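Local coordinates for uncharacterized protein lp_2219 (PDB 3HFQ) that is of unknown function but folds as a seven-bladed β-propeller of the lactonase family, so it may act on a lactone, at residues 42-47 / 88-93; 188-193 / 241-246; 285-290 / 303-308. The protein carries 1 engineered substitution. One frame throughout, in Å; residues are numbered along the deposited sequence.

Interaction 1. Residues 42-47 / 88-93; sequences PTYLAL and PAYVAV
Y44 and Y90 meet ring to ring where the inner strands of two successive blades of the β-propeller, 45-47 and 90-94, run side by side in the same direction. Their short axes approach to 5.7 Å and diverge by only 3°, yet no direct hydrogen bond joins the segments; each strand bonds within its own blade, A46 with Y54 and Y90 with A103. The tyrosines lie alongside each other with their hydroxyl ends pointing the same way. Y90 CD1 sits over one face of the Y44 ring, near its rim, and Y90 CE1 reaches Y44 CE2 at 3.4 Å, the planes being oblique at 33°. The Y90 hydroxyl is held beyond the contact by D147. Apolar packing continues at V91, whose chi1 of 60° sets CG1 between its own N and carbonyl carbon and so aims it at the facing strand, where it touches A46 CB at 3.8 Å. A46 CB also meets V93 CG2 at 4.0 Å. The start of the contact is looser and bridged by water. Here A89 and Y90 both face A103 in a classic β-bulge, and T43 OG1 stays 4.1 Å from P88 O, too far for a direct bond. A water bridges the gap instead, 2.7 Å from T43 OG1 and donating to P88 O at 2.8 Å.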
loop_
_atom_site.group_PDB
_atom_site.type_symbol
_atom_site.label_atom_id
_atom_site.label_comp_id
_atom_site.label_asym_id
_atom_site.label_seq_id
_atom_site.Cartn_x
_atom_site.Cartn_y
_atom_site.Cartn_z
ATOM N N PRO A 42 2.699 -4.008 -12.998
ATOM C CA PRO A 42 3.438 -3.952 -11.731
ATOM C C PRO A 42 2.725 -2.945 -10.829
ATOM O O PRO A 42 3.264 -1.880 -10.524
ATOM C CB PRO A 42 4.812 -3.470 -12.169
ATOM C CG PRO A 42 4.456 -2.485 -13.262
ATOM C CD PRO A 42 3.393 -3.236 -14.049
ATOM N N THR A 43 1.515 -3.303 -10.400
ATOM C CA THR A 43 0.676 -2.422 -9.583
ATOM C C THR A 43 1.118 -2.149 -8.150
ATOM O O THR A 43 0.574 -1.256 -7.501
ATOM C CB THR A 43 -0.782 -2.919 -9.566
ATOM O OG1 THR A 43 -0.862 -4.154 -8.850
ATOM C CG2 THR A 43 -1.280 -3.137 -10.991
ATOM N N TYR A 44 2.064 -2.929 -7.635
ATOM C CA TYR A 44 2.584 -2.671 -6.298
ATOM C C TYR A 44 4.044 -3.094 -6.249
ATOM O O TYR A 44 4.441 -4.059 -6.906
ATOM C CB TYR A 44 1.782 -3.382 -5.204
ATOM C CG TYR A 44 1.688 -2.532 -3.949
ATOM C CD1 TYR A 44 0.775 -1.480 -3.867
ATOM C CD2 TYR A 44 2.549 -2.738 -2.872
ATOM C CE1 TYR A 44 0.724 -0.646 -2.742
ATOM C CE2 TYR A 44 2.508 -1.912 -1.743
ATOM C CZ TYR A 44 1.594 -0.872 -1.685
ATOM O OH TYR A 44 1.547 -0.063 -0.570
ATOM N N LEU A 45 4.831 -2.358 -5.470
ATOM C CA LEU A 45 6.264 -2.591 -5.353
ATOM C C LEU A 45 6.754 -2.682 -3.911
ATOM O O LEU A 45 6.182 -2.064 -3.013
ATOM C CB LEU A 45 7.013 -1.441 -6.030
ATOM C CG LEU A 45 6.576 -1.052 -7.443
ATOM C CD1 LEU A 45 7.254 0.258 -7.840
ATOM C CD2 LEU A 45 6.932 -2.172 -8.415
ATOM N N ALA A 46 7.836 -3.435 -3.711
ATOM C CA ALA A 46 8.459 -3.600 -2.398
ATOM C C ALA A 46 9.974 -3.666 -2.602
ATOM O O ALA A 46 10.447 -4.256 -3.574
ATOM C CB ALA A 46 7.968 -4.881 -1.721
ATOM N N LEU A 47 10.725 -3.067 -1.684
ATOM C CA LEU A 47 12.183 -3.041 -1.777
ATOM C C LEU A 47 12.855 -3.701 -0.581
ATOM O O LEU A 47 12.341 -3.650 0.534
ATOM C CB LEU A 47 12.676 -1.593 -1.880
ATOM C CG LEU A 47 12.522 -0.853 -3.210
ATOM C CD1 LEU A 47 12.661 0.646 -2.986
ATOM C CD2 LEU A 47 13.577 -1.357 -4.191
ATOM N N PRO A 88 -1.200 -10.621 -8.148
ATOM C CA PRO A 88 -1.558 -10.155 -6.803
ATOM C C PRO A 88 -1.819 -8.645 -6.757
ATOM O O PRO A 88 -1.763 -7.971 -7.789
ATOM C CB PRO A 88 -0.356 -10.579 -5.962
ATOM C CG PRO A 88 0.783 -10.500 -6.942
ATOM C CD PRO A 88 0.188 -11.116 -8.188
ATOM N N ALA A 89 -2.094 -8.117 -5.564
ATOM C CA ALA A 89 -2.391 -6.694 -5.408
ATOM C C ALA A 89 -1.495 -5.961 -4.408
ATOM O O ALA A 89 -1.507 -4.732 -4.344
ATOM C CB ALA A 89 -3.853 -6.518 -5.003
ATOM N N TYR A 90 -0.734 -6.715 -3.625
ATOM C CA TYR A 90 0.155 -6.134 -2.623
ATOM C C TYR A 90 1.375 -7.033 -2.482
ATOM O O TYR A 90 1.289 -8.239 -2.706
ATOM C CB TYR A 90 -0.569 -6.047 -1.275
ATOM C CG TYR A 90 0.160 -5.267 -0.194
ATOM C CD1 TYR A 90 0.071 -3.876 -0.133
ATOM C CD2 TYR A 90 0.926 -5.919 0.774
ATOM C CE1 TYR A 90 0.718 -3.153 0.867
ATOM C CE2 TYR A 90 1.585 -5.204 1.782
ATOM C CZ TYR A 90 1.475 -3.822 1.820
ATOM O OH TYR A 90 2.105 -3.104 2.815
ATOM N N VAL A 91 2.508 -6.442 -2.117
ATOM C CA VAL A 91 3.742 -7.201 -1.921
ATOM C C VAL A 91 4.585 -6.493 -0.862
ATOM O O VAL A 91 4.647 -5.266 -0.837
ATOM C CB VAL A 91 4.541 -7.344 -3.254
ATOM C CG1 VAL A 91 4.925 -5.975 -3.802
ATOM C CG2 VAL A 91 5.771 -8.215 -3.036
ATOM N N ALA A 92 5.205 -7.266 0.028
ATOM C CA ALA A 92 6.040 -6.697 1.090
ATOM C C ALA A 92 7.243 -7.588 1.388
ATOM O O ALA A 92 7.226 -8.785 1.094
ATOM C CB ALA A 92 5.211 -6.505 2.361
ATOM N N VAL A 93 8.280 -7.004 1.986
ATOM C CA VAL A 93 9.492 -7.747 2.323
ATOM C C VAL A 93 9.703 -7.886 3.833
ATOM O O VAL A 93 9.499 -6.934 4.589
ATOM C CB VAL A 93 10.756 -7.065 1.721
ATOM C CG1 VAL A 93 12.021 -7.759 2.224
ATOM C CG2 VAL A 93 10.708 -7.121 0.192
HETATM O O HOH W 1 -1.981 -3.187 -6.514
HETATM O O HOH W 2 -2.681 -6.008 -9.601
#

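Interaction 2. Residues 188-193 / 241-246; sequences GPRHLV and GAAAIR. With PO4 (phosphate ion), chain C.
Strands 189-194 and 241-247 run parallel, with R190 level with A243 and V193 with R246, their short axes coming within 6.5 Å and differing in direction by 3°. R190 spans the gap with a chain extended from CG to NE, its CG set opposite the backbone N (chi1 -168°). The guanidinium then works on two sides: NE and NH2 both donate to phosphate O2, at 2.8 Å from NE, with the oxygen at the edge of the group and in its plane, while NH1 makes a weak, bent bond of 3.1 Å to A243 O. One face of the group rests near A243 CB. H144 and R259 also bind the phosphate, probably a guest from the crystallisation liquor, and E206 forms a salt bridge with R190 NE. On the other side of the guanidinium, R190 NH1 lies over the centre of the H191 ring. At the edge of that ring a water lies in plane, 2.9 Å from H191 ND1, and accepts from I245 N at 3.1 Å; a second water donates to both L192 O and I245 O. Apolar contact is modest, with I245 CG2 at 4.0 Å from H191 CB and I245 CG1 near V193 CG1. Strand 200-205 packs on I245, strand 253-259 on A243, V193 and I245, and H191 meets Y90 edge-to-face and also Y145 of strand 143-148.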
loop_
_atom_site.group_PDB
_atom_site.type_symbol
_atom_site.label_atom_id
_atom_site.label_comp_id
_atom_site.label_asym_id
_atom_site.label_seq_id
_atom_site.Cartn_x
_atom_site.Cartn_y
_atom_site.Cartn_z
ATOM N N GLY A 188 -15.401 -2.992 4.261
ATOM C CA GLY A 188 -14.458 -3.163 3.166
ATOM C C GLY A 188 -13.039 -2.745 3.505
ATOM O O GLY A 188 -12.480 -1.872 2.837
ATOM N N PRO A 189 -12.418 -3.362 4.527
ATOM C CA PRO A 189 -11.048 -3.034 4.943
ATOM C C PRO A 189 -10.049 -3.287 3.817
ATOM O O PRO A 189 -10.152 -4.283 3.108
ATOM C CB PRO A 189 -10.829 -3.948 6.143
ATOM C CG PRO A 189 -11.620 -5.175 5.756
ATOM C CD PRO A 189 -12.903 -4.570 5.223
ATOM N N ARG A 190 -9.072 -2.399 3.670
ATOM C CA ARG A 190 -8.105 -2.525 2.581
ATOM C C ARG A 190 -6.650 -2.561 3.036
ATOM O O ARG A 190 -5.962 -3.569 2.854
ATOM C CB ARG A 190 -8.317 -1.372 1.595
ATOM C CG ARG A 190 -7.578 -1.502 0.260
ATOM C CD ARG A 190 -7.877 -0.281 -0.609
ATOM N NE ARG A 190 -7.312 -0.379 -1.952
ATOM C CZ ARG A 190 -6.058 -0.074 -2.274
ATOM N NH1 ARG A 190 -5.208 0.357 -1.347
ATOM N NH2 ARG A 190 -5.654 -0.194 -3.533
ATOM N N HIS A 191 -6.187 -1.451 3.607
ATOM C CA HIS A 191 -4.813 -1.324 4.098
ATOM C C HIS A 191 -4.825 -0.776 5.521
ATOM O O HIS A 191 -5.815 -0.194 5.964
ATOM C CB HIS A 191 -4.002 -0.334 3.248
ATOM C CG HIS A 191 -3.512 -0.891 1.940
ATOM N ND1 HIS A 191 -2.526 -0.258 1.205
ATOM C CD2 HIS A 191 -3.865 -1.983 1.244
ATOM C CE1 HIS A 191 -2.299 -0.952 0.107
ATOM N NE2 HIS A 191 -3.093 -2.005 0.095
ATOM N N LEU A 192 -3.713 -0.952 6.225
ATOM C CA LEU A 192 -3.569 -0.434 7.582
ATOM C C LEU A 192 -2.127 0.002 7.795
ATOM O O LEU A 192 -1.251 -0.294 6.979
ATOM C CB LEU A 192 -3.966 -1.491 8.627
ATOM C CG LEU A 192 -3.183 -2.793 8.835
ATOM C CD1 LEU A 192 -1.822 -2.522 9.480
ATOM C CD2 LEU A 192 -3.999 -3.702 9.746
ATOM N N VAL A 193 -1.888 0.719 8.887
ATOM C CA VAL A 193 -0.552 1.184 9.227
ATOM C C VAL A 193 -0.475 1.266 10.750
ATOM O O VAL A 193 -1.425 1.701 11.402
ATOM C CB VAL A 193 -0.255 2.576 8.595
ATOM C CG1 VAL A 193 -1.210 3.635 9.153
ATOM C CG2 VAL A 193 1.191 2.961 8.846
ATOM N N GLY A 241 -13.785 5.444 -2.989
ATOM C CA GLY A 241 -13.132 4.280 -2.431
ATOM C C GLY A 241 -11.820 4.727 -1.818
ATOM O O GLY A 241 -10.929 5.177 -2.531
ATOM N N ALA A 242 -11.700 4.637 -0.498
ATOM C CA ALA A 242 -10.454 5.026 0.154
ATOM C C ALA A 242 -9.405 4.024 -0.331
ATOM O O ALA A 242 -9.748 2.895 -0.678
ATOM C CB ALA A 242 -10.608 4.968 1.669
ATOM N N ALA A 243 -8.137 4.423 -0.364
ATOM C CA ALA A 243 -7.101 3.519 -0.857
ATOM C C ALA A 243 -5.883 3.348 0.043
ATOM O O ALA A 243 -5.827 2.424 0.858
ATOM C CB ALA A 243 -6.655 3.964 -2.256
ATOM N N ALA A 244 -4.901 4.229 -0.121
ATOM C CA ALA A 244 -3.671 4.162 0.660
ATOM C C ALA A 244 -3.779 4.909 1.977
ATOM O O ALA A 244 -4.551 5.859 2.100
ATOM C CB ALA A 244 -2.511 4.716 -0.155
ATOM N N ILE A 245 -3.000 4.475 2.960
ATOM C CA ILE A 245 -3.000 5.115 4.270
ATOM C C ILE A 245 -1.562 5.163 4.790
ATOM O O ILE A 245 -0.846 4.161 4.760
ATOM C CB ILE A 245 -3.942 4.359 5.252
ATOM C CG1 ILE A 245 -4.022 5.103 6.588
ATOM C CG2 ILE A 245 -3.474 2.928 5.443
ATOM C CD1 ILE A 245 -5.185 4.641 7.461
ATOM N N ARG A 246 -1.138 6.341 5.241
ATOM C CA ARG A 246 0.228 6.534 5.732
ATOM C C ARG A 246 0.258 7.291 7.055
ATOM O O ARG A 246 -0.644 8.064 7.356
ATOM C CB ARG A 246 1.040 7.330 4.712
ATOM C CG ARG A 246 1.003 6.777 3.300
ATOM C CD ARG A 246 1.842 5.518 3.166
ATOM N NE ARG A 246 1.945 5.119 1.768
ATOM C CZ ARG A 246 2.588 4.038 1.341
ATOM N NH1 ARG A 246 3.192 3.235 2.211
ATOM N NH2 ARG A 246 2.631 3.767 0.041
HETATM P P PO4 C . -9.101 -2.047 -5.134
HETATM O O1 PO4 C . -10.007 -1.554 -6.324
HETATM O O2 PO4 C . -8.363 -0.815 -4.486
HETATM O O3 PO4 C . -9.994 -2.761 -4.047
HETATM O O4 PO4 C . -8.025 -3.065 -5.676
HETATM O O HOH W 3 -1.166 2.105 2.135
HETATM O O HOH W 4 0.044 1.043 4.427
#

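Interaction 3. Residues 285-290 / 303-308; sequences GDFPRD and VNQNTD
D286 carries its CG opposite its backbone N (chi1 -171°), and N306 turns its CG away from its own carbonyl carbon (chi1 -60°), which brings amide and carboxylate together. N306 ND2 donates to D286 OD2 at 2.9 Å in a nearly straight bond; the oxygen lies in the amide plane but is met from above the carboxylate plane. The same ND2 sits 3.4 Å above one face of the F287 ring, displaced toward its rim, so the amide is held by the carboxylate and lies over an aromatic ring. The other carboxylate oxygen, D286 OD1, is held by N262. Backbone bonds reinforce this grip: N306 N donates to D286 O at 3.1 Å and Q305 N to F287 O at 2.9 Å. D286 N donates to T307 OG1 at 3.0 Å, a hydroxyl also hydrogen-bonded to N309 OD1. G285 CA lies against the N304 amide, 3.4 Å from CG, and that amide is itself fixed by T283 and N309. An inverse γ-turn is centred on P288, whose CA makes a CA-H···O contact of 3.3 Å with V303 O. Toward R289 the contact is wetter. One water accepts from R289 N and lies within hydrogen-bonding distance of V303 O; another accepts from both R289 NH1 and Q305 NE2, while R289 CD packs on that same amide nitrogen at 3.6 Å. The arrangement belongs to a β-propeller blade, in which the loop leading into inner strand 290-293 is fastened to the turn joining strands 299-304 and 309-315.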
loop_
_atom_site.group_PDB
_atom_site.type_symbol
_atom_site.label_atom_id
_atom_site.label_comp_id
_atom_site.label_asym_id
_atom_site.label_seq_id
_atom_site.Cartn_x
_atom_site.Cartn_y
_atom_site.Cartn_z
ATOM N N GLY A 285 -5.923 15.179 -9.930
ATOM C CA GLY A 285 -6.046 14.116 -10.910
ATOM C C GLY A 285 -7.179 13.204 -10.497
ATOM O O GLY A 285 -7.837 13.459 -9.489
ATOM N N ASP A 286 -7.403 12.135 -11.255
ATOM C CA ASP A 286 -8.484 11.211 -10.944
ATOM C C ASP A 286 -7.973 9.866 -10.429
ATOM O O ASP A 286 -7.053 9.274 -10.997
ATOM C CB ASP A 286 -9.364 11.011 -12.189
ATOM C CG ASP A 286 -10.640 10.227 -11.898
ATOM O OD1 ASP A 286 -11.315 10.520 -10.884
ATOM O OD2 ASP A 286 -10.985 9.329 -12.697
ATOM N N PHE A 287 -8.580 9.406 -9.340
ATOM C CA PHE A 287 -8.257 8.133 -8.707
ATOM C C PHE A 287 -6.858 7.952 -8.121
ATOM O O PHE A 287 -6.038 7.199 -8.653
ATOM C CB PHE A 287 -8.573 6.978 -9.666
ATOM C CG PHE A 287 -9.961 6.418 -9.494
ATOM C CD1 PHE A 287 -11.067 7.263 -9.482
ATOM C CD2 PHE A 287 -10.159 5.052 -9.324
ATOM C CE1 PHE A 287 -12.353 6.754 -9.304
ATOM C CE2 PHE A 287 -11.442 4.533 -9.145
ATOM C CZ PHE A 287 -12.539 5.388 -9.135
ATOM N N PRO A 288 -6.570 8.646 -7.008
ATOM C CA PRO A 288 -5.274 8.560 -6.327
ATOM C C PRO A 288 -5.186 7.253 -5.527
ATOM O O PRO A 288 -5.530 7.209 -4.342
ATOM C CB PRO A 288 -5.273 9.796 -5.429
ATOM C CG PRO A 288 -6.744 9.976 -5.111
ATOM C CD PRO A 288 -7.375 9.756 -6.462
ATOM N N ARG A 289 -4.708 6.199 -6.182
ATOM C CA ARG A 289 -4.593 4.881 -5.562
ATOM C C ARG A 289 -3.433 4.732 -4.580
ATOM O O ARG A 289 -3.465 3.864 -3.709
ATOM C CB ARG A 289 -4.501 3.813 -6.658
ATOM C CG ARG A 289 -4.491 2.372 -6.162
ATOM C CD ARG A 289 -4.898 1.430 -7.291
ATOM N NE ARG A 289 -4.544 0.039 -7.019
ATOM C CZ ARG A 289 -5.274 -1.003 -7.395
ATOM N NH1 ARG A 289 -6.409 -0.816 -8.056
ATOM N NH2 ARG A 289 -4.866 -2.236 -7.121
ATOM N N ASP A 290 -2.406 5.567 -4.711
ATOM C CA ASP A 290 -1.283 5.489 -3.781
ATOM C C ASP A 290 -0.553 6.820 -3.679
ATOM O O ASP A 290 -0.652 7.671 -4.562
ATOM C CB ASP A 290 -0.300 4.386 -4.202
ATOM C CG ASP A 290 0.669 4.007 -3.085
ATOM O OD1 ASP A 290 0.312 4.182 -1.901
ATOM O OD2 ASP A 290 1.779 3.515 -3.388
ATOM N N VAL A 303 0.050 9.675 -6.893
ATOM C CA VAL A 303 -0.118 9.366 -8.310
ATOM C C VAL A 303 -1.590 9.120 -8.572
ATOM O O VAL A 303 -2.276 8.514 -7.753
ATOM C CB VAL A 303 0.681 8.114 -8.759
ATOM C CG1 VAL A 303 2.164 8.411 -8.735
ATOM C CG2 VAL A 303 0.352 6.919 -7.871
ATOM N N ASN A 304 -2.069 9.610 -9.712
ATOM C CA ASN A 304 -3.462 9.449 -10.101
ATOM C C ASN A 304 -3.548 8.453 -11.243
ATOM O O ASN A 304 -2.993 8.668 -12.320
ATOM C CB ASN A 304 -4.044 10.798 -10.521
ATOM C CG ASN A 304 -4.060 11.796 -9.384
ATOM O OD1 ASN A 304 -4.866 11.688 -8.460
ATOM N ND2 ASN A 304 -3.154 12.769 -9.435
ATOM N N GLN A 305 -4.266 7.367 -10.987
ATOM C CA GLN A 305 -4.444 6.268 -11.925
ATOM C C GLN A 305 -5.079 6.590 -13.277
ATOM O O GLN A 305 -4.537 6.223 -14.322
ATOM C CB GLN A 305 -5.252 5.163 -11.232
ATOM C CG GLN A 305 -5.505 3.924 -12.063
ATOM C CD GLN A 305 -6.306 2.871 -11.309
ATOM O OE1 GLN A 305 -6.684 1.847 -11.872
ATOM N NE2 GLN A 305 -6.565 3.119 -10.031
ATOM N N ASN A 306 -6.215 7.279 -13.264
ATOM C CA ASN A 306 -6.930 7.569 -14.505
ATOM C C ASN A 306 -6.475 8.762 -15.342
ATOM O O ASN A 306 -6.795 8.834 -16.530
ATOM C CB ASN A 306 -8.434 7.704 -14.223
ATOM C CG ASN A 306 -9.034 6.442 -13.633
ATOM O OD1 ASN A 306 -8.517 5.344 -13.832
ATOM N ND2 ASN A 306 -10.143 6.590 -12.920
ATOM N N THR A 307 -5.733 9.693 -14.749
ATOM C CA THR A 307 -5.277 10.859 -15.496
ATOM C C THR A 307 -3.781 10.843 -15.804
ATOM O O THR A 307 -3.238 11.809 -16.340
ATOM C CB THR A 307 -5.655 12.161 -14.766
ATOM O OG1 THR A 307 -5.335 12.043 -13.375
ATOM C CG2 THR A 307 -7.158 12.429 -14.915
ATOM N N ASP A 308 -3.123 9.739 -15.466
ATOM C CA ASP A 308 -1.703 9.570 -15.750
ATOM C C ASP A 308 -0.812 10.697 -15.239
ATOM O O ASP A 308 0.112 11.113 -15.934
ATOM C CB ASP A 308 -1.494 9.443 -17.262
ATOM C CG ASP A 308 -2.337 8.351 -17.878
ATOM O OD1 ASP A 308 -3.010 8.625 -18.894
ATOM O OD2 ASP A 308 -2.328 7.219 -17.352
HETATM O O HOH W 5 -2.879 5.954 -8.388
HETATM O O HOH W 6 -8.338 1.703 -8.405
#

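Overall arrangement
The three contacts follow one another along the chain of one seven-bladed β-propeller. Interactions 1 and 2 each join the first strands of two successive four-stranded sheets, with centres about 8 Å from the chain centre, whereas interaction 3 lies within one blade, between its entry loop and the end of strand 299-304, and farther from that centre, at about 14 Å. Centres of 1 and 2, and of 2 and 3, are about 15 Å apart; those of 1 and 3 about 18 Å. Y90 and Y44 pack on H191, linking 1 to 2, and R246 salt-bridges D290, linking 2 to 3. R190 and R289 come close beside the phosphate, consistent with a central anion-binding pocket.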